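Local atomic coordinates of flagellin hook IN motif family (Aeromonas hydrophila subsp. hydrophila, PDB entry 6XI1), a protein that forms a row of calcium-bound cadherin-like beta-sandwich repeats that probably extends an RTX adhesin from the bacterial surface toward its target. Residues G76-T81 / E106-A111; V127-V132 / T159-A164; P148-T153 / V196-V201; G232-A237 / D266-D271; D341-S346 / L368-V373. All coordinates share one frame; numbering follows the deposited sequence.

Interaction 1. Residues G76-T81 / E106-A111; sequences GSLTIT and ETFTVA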
# COMPACT_ATOMS: atom_id res chain seq x y z
N GLY A 76 -7.37 63.84 -18.79
CA GLY A 76 -6.21 64.57 -19.34
C GLY A 76 -6.45 66.07 -19.29
O GLY A 76 -7.53 66.51 -18.81
N SER A 77 -5.50 66.84 -19.78
CA SER A 77 -5.63 68.31 -19.88
C SER A 77 -5.01 68.73 -21.21
O SER A 77 -4.15 67.98 -21.75
CB SER A 77 -5.02 68.99 -18.71
OG SER A 77 -3.62 68.72 -18.64
N LEU A 78 -5.48 69.84 -21.77
CA LEU A 78 -4.91 70.39 -23.02
C LEU A 78 -4.52 71.86 -22.79
O LEU A 78 -5.33 72.58 -22.20
CB LEU A 78 -5.96 70.22 -24.11
CG LEU A 78 -5.54 70.71 -25.49
CD1 LEU A 78 -6.08 69.81 -26.56
CD2 LEU A 78 -5.99 72.15 -25.71
N THR A 79 -3.30 72.24 -23.15
CA THR A 79 -2.86 73.66 -23.18
C THR A 79 -2.64 74.07 -24.64
O THR A 79 -2.30 73.21 -25.44
CB THR A 79 -1.61 73.90 -22.32
OG1 THR A 79 -0.53 73.26 -22.99
CG2 THR A 79 -1.71 73.36 -20.92
N ILE A 80 -2.87 75.34 -24.98
CA ILE A 80 -2.61 75.88 -26.34
C ILE A 80 -1.80 77.18 -26.22
O ILE A 80 -1.98 77.91 -25.23
CB ILE A 80 -3.93 76.06 -27.12
CG1 ILE A 80 -3.67 76.21 -28.63
CG2 ILE A 80 -4.77 77.19 -26.55
CD1 ILE A 80 -4.89 75.99 -29.51
N THR A 81 -0.85 77.40 -27.13
CA THR A 81 -0.07 78.66 -27.25
C THR A 81 -0.86 79.68 -28.08
O THR A 81 -1.78 79.27 -28.82
CB THR A 81 1.32 78.41 -27.87
OG1 THR A 81 1.08 78.08 -29.23
CG2 THR A 81 2.11 77.30 -27.20
N GLU A 106 -12.18 62.39 -24.98
CA GLU A 106 -12.18 63.64 -24.21
C GLU A 106 -12.09 64.79 -25.19
O GLU A 106 -11.37 64.67 -26.22
CB GLU A 106 -11.02 63.67 -23.22
CG GLU A 106 -10.87 62.39 -22.42
CD GLU A 106 -9.90 62.47 -21.26
OE1 GLU A 106 -8.92 63.25 -21.32
OE2 GLU A 106 -10.14 61.76 -20.28
N THR A 107 -12.79 65.88 -24.89
CA THR A 107 -12.83 67.09 -25.77
C THR A 107 -12.37 68.30 -24.98
O THR A 107 -12.62 68.36 -23.80
CB THR A 107 -14.23 67.35 -26.33
OG1 THR A 107 -15.00 67.59 -25.17
CG2 THR A 107 -14.72 66.21 -27.19
N PHE A 108 -11.70 69.22 -25.66
CA PHE A 108 -11.19 70.47 -25.05
C PHE A 108 -11.56 71.61 -25.99
O PHE A 108 -11.42 71.47 -27.23
CB PHE A 108 -9.70 70.37 -24.77
CG PHE A 108 -9.35 69.19 -23.90
CD1 PHE A 108 -9.25 67.92 -24.44
CD2 PHE A 108 -9.17 69.36 -22.54
CE1 PHE A 108 -8.97 66.83 -23.62
CE2 PHE A 108 -8.86 68.28 -21.73
CZ PHE A 108 -8.76 67.02 -22.27
N THR A 109 -12.08 72.67 -25.40
CA THR A 109 -12.56 73.85 -26.15
C THR A 109 -11.46 74.91 -26.06
O THR A 109 -11.04 75.22 -24.94
CB THR A 109 -13.92 74.32 -25.63
OG1 THR A 109 -14.84 73.26 -25.90
CG2 THR A 109 -14.37 75.60 -26.31
N VAL A 110 -10.99 75.39 -27.21
CA VAL A 110 -10.01 76.52 -27.27
C VAL A 110 -10.70 77.70 -27.97
O VAL A 110 -11.71 77.47 -28.68
CB VAL A 110 -8.69 76.12 -27.96
CG1 VAL A 110 -7.92 75.08 -27.15
CG2 VAL A 110 -8.92 75.63 -29.38
N ALA A 111 -10.16 78.91 -27.82
CA ALA A 111 -10.76 80.17 -28.35
C ALA A 111 -9.70 81.11 -28.94
O ALA A 111 -8.57 81.21 -28.35
CB ALA A 111 -11.56 80.86 -27.27

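Interaction 2. Residues V127-V132 / T159-A164; sequences VNDAAV and TDVDGA. With CA (calcium ion), chain Q; CA (calcium ion), chain L; CA (calcium ion), chain M.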
# COMPACT_ATOMS: atom_id res chain seq x y z
N VAL A 127 -5.10 49.05 -23.23
CA VAL A 127 -4.46 47.73 -23.50
C VAL A 127 -4.73 46.81 -22.31
O VAL A 127 -4.92 47.28 -21.17
CB VAL A 127 -2.94 47.89 -23.76
CG1 VAL A 127 -2.65 48.73 -25.00
CG2 VAL A 127 -2.24 48.46 -22.56
N ASN A 128 -4.66 45.50 -22.57
CA ASN A 128 -4.85 44.48 -21.51
C ASN A 128 -3.78 44.64 -20.44
O ASN A 128 -2.60 44.88 -20.75
CB ASN A 128 -4.82 43.05 -22.02
CG ASN A 128 -5.28 42.12 -20.92
OD1 ASN A 128 -6.39 42.29 -20.38
ND2 ASN A 128 -4.42 41.19 -20.53
N ASP A 129 -4.20 44.48 -19.20
CA ASP A 129 -3.32 44.27 -18.03
C ASP A 129 -3.58 42.83 -17.60
O ASP A 129 -4.79 42.44 -17.45
CB ASP A 129 -3.62 45.27 -16.91
CG ASP A 129 -3.06 46.67 -17.18
OD1 ASP A 129 -3.65 47.36 -18.01
OD2 ASP A 129 -2.01 47.02 -16.58
N ALA A 130 -2.50 42.07 -17.46
CA ALA A 130 -2.57 40.69 -16.93
C ALA A 130 -3.29 40.70 -15.57
O ALA A 130 -3.01 41.56 -14.70
CB ALA A 130 -1.16 40.11 -16.81
N ALA A 131 -4.16 39.74 -15.35
CA ALA A 131 -4.73 39.47 -14.02
C ALA A 131 -3.60 39.10 -13.04
O ALA A 131 -2.55 38.54 -13.46
CB ALA A 131 -5.78 38.39 -14.11
N VAL A 132 -3.80 39.41 -11.77
CA VAL A 132 -2.91 39.02 -10.65
C VAL A 132 -3.64 37.93 -9.85
O VAL A 132 -4.70 38.23 -9.24
CB VAL A 132 -2.50 40.22 -9.77
CG1 VAL A 132 -1.66 39.77 -8.58
CG2 VAL A 132 -1.75 41.24 -10.62
N THR A 159 -7.27 39.69 -9.06
CA THR A 159 -7.48 41.12 -9.35
C THR A 159 -7.12 41.34 -10.81
O THR A 159 -6.21 40.69 -11.30
CB THR A 159 -6.68 41.98 -8.35
OG1 THR A 159 -5.27 41.82 -8.53
CG2 THR A 159 -7.02 41.63 -6.92
N ASP A 160 -7.75 42.33 -11.42
CA ASP A 160 -7.46 42.77 -12.80
C ASP A 160 -7.81 44.25 -12.90
O ASP A 160 -8.98 44.59 -12.84
CB ASP A 160 -8.24 41.92 -13.81
CG ASP A 160 -7.71 42.04 -15.21
OD1 ASP A 160 -7.45 43.20 -15.66
OD2 ASP A 160 -7.64 40.97 -15.89
N VAL A 161 -6.81 45.06 -13.14
CA VAL A 161 -6.97 46.54 -13.18
C VAL A 161 -7.88 46.90 -14.34
O VAL A 161 -8.45 47.97 -14.26
CB VAL A 161 -5.63 47.28 -13.23
CG1 VAL A 161 -4.74 46.92 -12.05
CG2 VAL A 161 -4.93 47.08 -14.55
N ASP A 162 -8.11 46.02 -15.32
CA ASP A 162 -9.05 46.36 -16.42
C ASP A 162 -10.52 46.27 -15.97
O ASP A 162 -11.37 46.55 -16.80
CB ASP A 162 -8.81 45.47 -17.63
CG ASP A 162 -7.40 45.63 -18.17
OD1 ASP A 162 -6.94 46.79 -18.25
OD2 ASP A 162 -6.77 44.57 -18.44
N GLY A 163 -10.79 45.86 -14.73
CA GLY A 163 -12.12 46.02 -14.11
C GLY A 163 -12.70 44.73 -13.54
O GLY A 163 -12.11 43.59 -13.75
N ALA A 164 -13.86 44.89 -12.90
CA ALA A 164 -14.62 43.80 -12.23
C ALA A 164 -15.04 42.75 -13.27
O ALA A 164 -15.03 41.56 -12.88
CB ALA A 164 -15.79 44.38 -11.48
CA CA Q . -6.90 42.22 -17.86
CA CA L . -5.48 48.41 -19.15
CA CA M . -1.49 48.61 -18.42
O HOH W 1 -0.93 46.59 -19.76
O HOH W 2 -4.17 43.66 -13.25
O HOH W 3 0.64 48.18 -17.54

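Interaction 3. Residues P148-T153 / V196-V201; sequences PTLTET and VDNSKV. With CA (calcium ion), chain N.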
# COMPACT_ATOMS: atom_id res chain seq x y z
N PRO A 148 -15.15 6.45 -2.42
CA PRO A 148 -14.26 6.09 -3.55
C PRO A 148 -13.41 7.25 -4.11
O PRO A 148 -12.62 7.04 -5.01
CB PRO A 148 -15.28 5.60 -4.59
CG PRO A 148 -16.50 6.52 -4.35
CD PRO A 148 -16.54 6.64 -2.84
N THR A 149 -13.62 8.47 -3.64
CA THR A 149 -12.98 9.69 -4.19
C THR A 149 -12.07 10.34 -3.15
O THR A 149 -12.51 10.43 -2.00
CB THR A 149 -14.04 10.73 -4.59
OG1 THR A 149 -14.83 10.02 -5.53
CG2 THR A 149 -13.47 11.96 -5.22
N LEU A 150 -10.87 10.75 -3.57
CA LEU A 150 -9.97 11.62 -2.77
C LEU A 150 -10.20 13.06 -3.23
O LEU A 150 -10.25 13.35 -4.45
CB LEU A 150 -8.50 11.25 -2.98
CG LEU A 150 -8.19 9.77 -2.90
CD1 LEU A 150 -6.73 9.55 -3.06
CD2 LEU A 150 -8.70 9.15 -1.62
N THR A 151 -10.32 13.98 -2.29
CA THR A 151 -10.71 15.38 -2.61
C THR A 151 -9.77 16.33 -1.90
O THR A 151 -9.45 16.10 -0.73
CB THR A 151 -12.16 15.69 -2.23
OG1 THR A 151 -12.93 14.75 -2.98
CG2 THR A 151 -12.60 17.09 -2.59
N GLU A 152 -9.39 17.38 -2.62
CA GLU A 152 -8.66 18.54 -2.08
C GLU A 152 -9.39 19.79 -2.57
O GLU A 152 -9.80 19.86 -3.74
CB GLU A 152 -7.21 18.48 -2.57
CG GLU A 152 -6.34 19.57 -2.02
CD GLU A 152 -5.95 19.42 -0.55
OE1 GLU A 152 -6.69 18.77 0.22
OE2 GLU A 152 -4.88 19.91 -0.23
N THR A 153 -9.46 20.81 -1.72
CA THR A 153 -10.09 22.10 -2.09
C THR A 153 -9.17 23.26 -1.70
O THR A 153 -8.30 23.08 -0.82
CB THR A 153 -11.45 22.28 -1.42
OG1 THR A 153 -11.21 22.11 -0.02
CG2 THR A 153 -12.49 21.31 -1.94
N VAL A 196 -9.81 12.77 -7.33
CA VAL A 196 -9.24 11.57 -8.01
C VAL A 196 -9.91 10.33 -7.44
O VAL A 196 -10.21 10.21 -6.25
CB VAL A 196 -7.70 11.56 -7.93
CG1 VAL A 196 -7.21 11.44 -6.50
CG2 VAL A 196 -7.10 10.44 -8.81
N ASP A 197 -10.13 9.35 -8.33
CA ASP A 197 -10.66 8.04 -7.91
C ASP A 197 -9.57 7.35 -7.06
O ASP A 197 -8.46 7.12 -7.57
CB ASP A 197 -11.02 7.21 -9.14
CG ASP A 197 -12.23 7.74 -9.93
OD1 ASP A 197 -12.92 8.67 -9.47
OD2 ASP A 197 -12.53 7.17 -10.99
N ASN A 198 -9.91 6.91 -5.87
CA ASN A 198 -8.99 6.19 -4.95
C ASN A 198 -8.53 4.89 -5.60
O ASN A 198 -7.36 4.54 -5.40
CB ASN A 198 -9.68 5.88 -3.64
CG ASN A 198 -8.76 5.34 -2.58
OD1 ASN A 198 -7.63 5.83 -2.46
ND2 ASN A 198 -9.28 4.41 -1.81
N SER A 199 -9.37 4.26 -6.41
CA SER A 199 -9.00 3.02 -7.19
C SER A 199 -7.77 3.25 -8.06
O SER A 199 -7.00 2.29 -8.27
CB SER A 199 -10.18 2.48 -7.97
OG SER A 199 -10.54 3.40 -8.97
N LYS A 200 -7.57 4.44 -8.58
CA LYS A 200 -6.55 4.77 -9.59
C LYS A 200 -5.20 5.05 -8.92
O LYS A 200 -4.24 5.17 -9.67
CB LYS A 200 -6.97 5.93 -10.48
CG LYS A 200 -8.20 5.63 -11.34
CD LYS A 200 -8.44 6.76 -12.30
CE LYS A 200 -9.72 6.70 -13.11
NZ LYS A 200 -10.11 5.31 -13.35
N VAL A 201 -5.13 5.23 -7.59
CA VAL A 201 -3.83 5.60 -6.96
C VAL A 201 -3.30 4.43 -6.11
O VAL A 201 -2.23 4.59 -5.47
CB VAL A 201 -3.95 6.93 -6.18
CG1 VAL A 201 -4.41 8.05 -7.10
CG2 VAL A 201 -4.84 6.81 -5.00
CA CA N . -5.41 17.13 1.80
O HOH W 4 -12.25 4.74 -6.31
O HOH W 5 -7.35 15.89 1.04
O HOH W 6 -4.31 19.25 2.33
O HOH W 7 -4.96 14.76 2.56
O HOH W 8 -6.79 17.83 3.62
O HOH W 9 -3.58 16.89 3.25

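Interaction 4. Residues G232-A237 / D266-D271; sequences GVNDAA and DVDGAD. With CA (calcium ion), chain R; NA (sodium ion), chain J; CA (calcium ion), chain O; CA (calcium ion), chain P.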
# COMPACT_ATOMS: atom_id res chain seq x y z
N GLY A 232 1.23 7.79 -1.88
CA GLY A 232 0.82 6.39 -1.69
C GLY A 232 0.94 5.89 -0.28
O GLY A 232 1.64 6.56 0.60
N VAL A 233 0.17 4.84 0.02
CA VAL A 233 0.34 4.04 1.26
C VAL A 233 0.58 2.59 0.85
O VAL A 233 0.14 2.18 -0.26
CB VAL A 233 -0.87 4.16 2.21
CG1 VAL A 233 -1.07 5.60 2.72
CG2 VAL A 233 -2.16 3.68 1.57
N ASN A 234 1.22 1.85 1.73
CA ASN A 234 1.45 0.41 1.51
C ASN A 234 0.12 -0.32 1.38
O ASN A 234 -0.81 -0.10 2.22
CB ASN A 234 2.27 -0.28 2.59
CG ASN A 234 2.62 -1.68 2.12
OD1 ASN A 234 3.19 -1.81 1.05
ND2 ASN A 234 2.24 -2.68 2.89
N ASP A 235 0.05 -1.18 0.39
CA ASP A 235 -0.94 -2.29 0.30
C ASP A 235 -0.27 -3.63 0.66
O ASP A 235 0.88 -3.92 0.14
CB ASP A 235 -1.53 -2.36 -1.11
CG ASP A 235 -2.52 -1.22 -1.38
OD1 ASP A 235 -2.10 -0.06 -1.52
OD2 ASP A 235 -3.75 -1.51 -1.26
N ALA A 236 -0.90 -4.35 1.59
CA ALA A 236 -0.46 -5.68 2.07
C ALA A 236 -0.36 -6.56 0.82
O ALA A 236 -1.25 -6.49 -0.07
CB ALA A 236 -1.39 -6.24 3.10
N ALA A 237 0.75 -7.27 0.69
CA ALA A 237 0.88 -8.30 -0.36
C ALA A 237 -0.23 -9.34 -0.17
O ALA A 237 -0.76 -9.55 0.95
CB ALA A 237 2.24 -8.92 -0.30
N ASP A 266 1.43 -7.92 -5.26
CA ASP A 266 1.43 -6.66 -4.47
C ASP A 266 1.01 -5.53 -5.39
O ASP A 266 1.74 -5.21 -6.30
CB ASP A 266 2.78 -6.46 -3.78
CG ASP A 266 2.72 -5.47 -2.65
OD1 ASP A 266 2.13 -4.36 -2.88
OD2 ASP A 266 3.30 -5.77 -1.54
N VAL A 267 -0.11 -4.88 -5.11
CA VAL A 267 -0.56 -3.76 -6.00
C VAL A 267 0.45 -2.60 -6.01
O VAL A 267 0.46 -1.81 -6.99
CB VAL A 267 -1.99 -3.30 -5.70
CG1 VAL A 267 -2.95 -4.46 -5.82
CG2 VAL A 267 -2.11 -2.62 -4.36
N ASP A 268 1.33 -2.51 -5.02
CA ASP A 268 2.39 -1.46 -5.00
C ASP A 268 3.48 -1.72 -6.02
O ASP A 268 4.31 -0.84 -6.15
CB ASP A 268 2.98 -1.28 -3.60
CG ASP A 268 1.92 -0.96 -2.60
OD1 ASP A 268 1.08 -0.04 -2.91
OD2 ASP A 268 1.91 -1.64 -1.58
N GLY A 269 3.47 -2.89 -6.69
CA GLY A 269 4.32 -3.12 -7.88
C GLY A 269 5.13 -4.42 -7.79
O GLY A 269 5.20 -5.02 -6.71
N ALA A 270 5.81 -4.76 -8.89
CA ALA A 270 6.71 -5.94 -9.01
C ALA A 270 7.90 -5.84 -8.04
O ALA A 270 8.30 -6.90 -7.57
CB ALA A 270 7.20 -6.10 -10.43
N ASP A 271 8.37 -4.62 -7.72
CA ASP A 271 9.42 -4.38 -6.68
C ASP A 271 9.03 -5.08 -5.35
O ASP A 271 9.89 -5.65 -4.65
CB ASP A 271 9.71 -2.88 -6.52
CG ASP A 271 8.51 -1.92 -6.45
OD1 ASP A 271 7.31 -2.35 -6.55
OD2 ASP A 271 8.76 -0.70 -6.29
CA CA R . 2.87 -3.56 -0.64
NA NA J . 6.19 -0.04 -6.44
CA CA O . -0.65 1.60 -2.42
CA CA P . -4.35 0.78 -0.81
O HOH W 10 -3.34 0.30 1.36
O HOH W 11 -1.75 -6.10 -2.94
O HOH W 12 6.30 -0.31 -8.64
O HOH W 13 6.44 0.43 -4.24
O HOH W 14 7.29 1.99 -6.57
O HOH W 15 4.51 1.83 -6.93

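Interaction 5. Residues D341-S346 / L368-V373; sequences DAAVIS and LSVTDV. With CA (calcium ion), chain V; CA (calcium ion), chain T; CA (calcium ion), chain S.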
# COMPACT_ATOMS: atom_id res chain seq x y z
N ASP A 341 7.15 -47.16 17.50
CA ASP A 341 8.43 -47.86 17.77
C ASP A 341 8.14 -49.11 18.61
O ASP A 341 7.41 -49.02 19.64
CB ASP A 341 9.42 -46.94 18.46
CG ASP A 341 9.99 -45.89 17.53
OD1 ASP A 341 9.25 -45.04 17.09
OD2 ASP A 341 11.19 -46.01 17.20
N ALA A 342 8.63 -50.24 18.14
CA ALA A 342 8.53 -51.54 18.85
C ALA A 342 9.10 -51.34 20.26
O ALA A 342 10.19 -50.73 20.42
CB ALA A 342 9.27 -52.64 18.13
N ALA A 343 8.37 -51.83 21.24
CA ALA A 343 8.80 -51.87 22.64
C ALA A 343 10.03 -52.77 22.76
O ALA A 343 10.19 -53.70 21.94
CB ALA A 343 7.66 -52.36 23.50
N VAL A 344 10.89 -52.42 23.70
CA VAL A 344 12.06 -53.25 24.09
C VAL A 344 11.68 -54.04 25.34
O VAL A 344 11.51 -53.46 26.39
CB VAL A 344 13.33 -52.40 24.26
CG1 VAL A 344 14.53 -53.27 24.60
CG2 VAL A 344 13.60 -51.61 22.99
N ILE A 345 11.54 -55.35 25.17
CA ILE A 345 11.05 -56.24 26.24
C ILE A 345 12.22 -57.09 26.72
O ILE A 345 12.90 -57.74 25.90
CB ILE A 345 9.84 -57.07 25.79
CG1 ILE A 345 8.69 -56.13 25.42
CG2 ILE A 345 9.46 -58.03 26.89
CD1 ILE A 345 7.54 -56.79 24.72
N SER A 346 12.38 -57.15 28.02
CA SER A 346 13.55 -57.82 28.62
C SER A 346 13.11 -58.52 29.91
O SER A 346 11.90 -58.73 30.08
CB SER A 346 14.68 -56.81 28.83
OG SER A 346 14.27 -55.80 29.78
N LEU A 368 8.85 -59.87 33.36
CA LEU A 368 9.39 -59.17 32.18
C LEU A 368 9.45 -57.68 32.49
O LEU A 368 8.70 -57.19 33.37
CB LEU A 368 8.51 -59.42 30.95
CG LEU A 368 8.46 -60.87 30.47
CD1 LEU A 368 7.50 -61.06 29.30
CD2 LEU A 368 9.84 -61.34 30.10
N SER A 369 10.26 -56.99 31.71
CA SER A 369 10.31 -55.51 31.74
C SER A 369 10.06 -55.00 30.32
O SER A 369 10.41 -55.69 29.37
CB SER A 369 11.68 -55.08 32.22
OG SER A 369 11.74 -53.69 32.27
N VAL A 370 9.50 -53.81 30.22
CA VAL A 370 9.28 -53.16 28.91
C VAL A 370 9.60 -51.68 29.05
O VAL A 370 9.18 -51.03 30.02
CB VAL A 370 7.85 -53.40 28.39
CG1 VAL A 370 6.78 -52.90 29.36
CG2 VAL A 370 7.67 -52.74 27.02
N THR A 371 10.28 -51.18 28.04
CA THR A 371 10.51 -49.74 27.79
C THR A 371 10.17 -49.47 26.32
O THR A 371 10.43 -50.35 25.45
CB THR A 371 11.96 -49.35 28.13
OG1 THR A 371 12.15 -49.56 29.53
CG2 THR A 371 12.25 -47.91 27.81
N ASP A 372 9.64 -48.29 26.05
CA ASP A 372 9.08 -47.93 24.74
C ASP A 372 9.50 -46.50 24.41
O ASP A 372 9.25 -45.58 25.22
CB ASP A 372 7.56 -48.15 24.75
CG ASP A 372 7.01 -48.25 23.34
OD1 ASP A 372 7.32 -47.36 22.53
OD2 ASP A 372 6.32 -49.27 23.07
N VAL A 373 10.20 -46.32 23.29
CA VAL A 373 10.61 -44.99 22.76
C VAL A 373 9.40 -44.04 22.67
O VAL A 373 9.56 -42.81 22.83
CB VAL A 373 11.33 -45.23 21.41
CG1 VAL A 373 11.31 -44.03 20.46
CG2 VAL A 373 12.75 -45.66 21.70
CA CA V . 5.71 -48.24 20.89
CA CA T . 7.69 -43.22 17.33
CA CA S . 10.70 -44.70 15.14
O HOH W 16 11.18 -48.70 21.96
O HOH W 17 12.54 -46.06 14.42
O HOH W 18 9.35 -46.60 14.48

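Interaction 1. Residues G76-T81 / E106-A111
The hydrophobic core of the first cadherin-like beta-sandwich lies between strands 77-80 and 103-111, where L78 and I80 look across at F108 and V110. The strand segments run 7.8 Å apart at an angle of 26°, so side chains rather than a backbone ladder fill the gap. L78 lays CB over one face of the F108 ring, 3.5 Å from F108 CG, in a CH-pi contact that sits toward the ring's rim. G76 O approaches the same ring at its edge, in plane, 3.7 Å from F108 CE2. Further along, V110 CG1 is touched by both neighbours: L78 CD2 and I80 CG2 each come to 3.8 Å from it, each side chain crossing V110 at about a right angle. A chi1 of -66° sets this methyl beside V110's own backbone N, where L78 and I80 meet it. L50 of strand 43-53 packs on both I80 and V110, while V120 closes on L78. At the other end the buried carboxylate of E106 is well supplied with partners: OE2 pairs with K104 and takes the L75 N-H, and OE1 also bonds to Y88 OH. Across the contact, G76 N reaches E106 OE1 at 3.0 Å, on its syn lone pair.

Interaction 2. Residues V127-V132 / T159-A164
D129 meets V161 and D162 from its CB onward. D129 CB is tight against V161 CG2 at 3.2 Å, and the methyl stays close to D129 CG as the two side chains cross at about a right angle. With CG beside its backbone N (chi1 -76°), the D129 carboxylate is carried to two metals: D129 OD1 bridges calcium L and calcium M, and D129 OD2 binds calcium M alone at 2.5 Å. Calcium L is also held by V127 O and D162 OD1. The other D162 oxygen does double duty. D162 OD2 binds calcium Q at 2.4 Å and accepts the N-H of D129 N on its syn lone pair at 2.7 Å, nearly straight at 168°. D129 O, N128 OD1 and both oxygens of D160 join it on calcium Q, and the metal probably offsets the repulsion between these close oxygens. D160 OD1 also accepts from D162 N, 2.9 Å away, closing an Asx turn. Beyond, V132 and T159 form an antiparallel hydrogen-bonded pair. E166 and D220 complete calcium Q; from the preceding sandwich E37, Q96 and L98 join calcium L, and E37 and Q96 also calcium M, an arrangement typical of the calcium-filled junction between tandem cadherin-like repeats.

Interaction 3. Residues P148-T153 / V196-V201
L150 is the side chain on which this contact turns, with V196, N198 and V201 set round it. L150 CB lies against V196 CG1 at 3.8 Å, both residues on the same face of the sheet. Beyond CB the chain swings beside its own backbone N (chi1 -47°); L150 CD1 reaches V201 CG2 at 3.9 Å, while L150 CD2 lies nearest N198 OD1 at 3.6 Å. L150 meets the last two side chains at a slant, touching N198 along the amide's oxygen side. That amide is engaged beyond this pair, its ND2 bonded to D144 OD1, which probably fixes the amide's rotation beside the leucine.

The backbones are zipped beneath. L150 N gives to V196 O at 2.8 Å and V196 N returns to L150 O at 3.0 Å, the latter in the carbonyl plane. Just before strand 149-159 begins, P148, which follows a cis peptide bond, offers its O to N198 N at 2.8 Å, the donor tilted 29° from the carbonyl plane. Water 4 gives a second bond to P148 O and accepts from S199 N, bridging the two segments. E152, farther along, binds calcium N together with A140 O and several waters. Strand 149-159 is flanked by strands 132-142 and 191-197 of the second sandwich; V141 of strand 132-142 packs on L150, and L181, from a loop, touches V196 and V201.

Interaction 4. Residues G232-A237 / D266-D271
D268 serves three metals at once, and D235, facing it, shares two of them: D235 OD1 joins D268 OD1 on calcium O, and D235 O joins D268 OD2 on calcium R, while D268 O binds a sodium ion. This is the metal-lined junction between the second and third cadherin-like sandwiches, E143, Q202 and L204 reaching in from the second. D235 OD1 is itself a bridge, 2.5 Å from calcium P, which D235 OD2 also grips. D235 N donates to D268 OD2 on the syn lone pair, at 2.7 Å and 156°, while the same oxygen also binds calcium R. N234 sends its amide across D268 at about a right angle, the amide and carboxylate planes 40° apart, and N234 OD1 reaches calcium R at 2.5 Å. The bidentate carboxylate of D266, E272 and D326 finish that sphere. D266 OD1, met on its own anti side, accepts the N-H of D268 and closes an Asx turn. V267 CG2 presses on D235 CB at 3.3 Å, and water 11 ties V267 N to A236 O. Just past the turn, four waters, both carboxylate oxygens of D271 and D268 O bind the sodium, with D268 O 2.1 Å from it and D271 OD1 at 2.6 Å.

Interaction 5. Residues D341-S346 / L368-V373
A343 CB fits the corner formed by V370 CG2, 3.5 Å from it, and D372 OD2, 3.4 Å from it, the two lying roughly at right angles. V370 CG2, held opposite its own backbone N, is in turn the bump between A343 CB and I345 CG1, the latter 3.9 Å away. I345 and V370 lie side by side, pointing the same way, as the non-hydrogen-bonded pair of the ladder. S346 OG nests against S369 CB at 3.6 Å on the other face, where V344 and T371 also point. L368 brings CD2 up to S346 O.

These are strands 344-354 and 361-371, the first beta hairpin of the fourth cadherin-like sandwich. V344 pairs with T371 and S346 with S369 as hydrogen-bonded pairs. V344 N to T371 O, 2.7 Å, points almost straight at the carbonyl; S369 N meets S346 O from well above its plane. F381, from a loop, touches V370 and L368, and H436 touches I345.

Past the ladder the strands separate, and calcium V is bound there by D341 O and both oxygens of D372, with N340, D374, E378 and D432 completing the site. Water 16 spans A342 O and V373 N. V373 CG1 slants across D341, 3.7 Å from D341 CG, covering the root of a carboxylate in which D341 OD1 binds calcium T at 2.4 Å and shares calcium S with OD2.

Interaction 1 is the buried one, apolar side chains meeting between strands that do not pair, and it belongs to the first repeat. The others sit nearer repeat ends and are only partly buried. Interactions 2 and 4 are equivalent aspartate-rich junction loops of successive repeats, their centres about 48 Å apart; interaction 4 also holds sodium. Interaction 5 contains the corresponding loop of the fourth repeat but takes in more of its hairpin, so backbone ladder and metal ligands share the contact. Interaction 3 shares strand 149-159 with interaction 2, at the opposite end, and its nearest atoms are about 5 Å from interaction 4, placing its backbone-bonded turn beside the next junction.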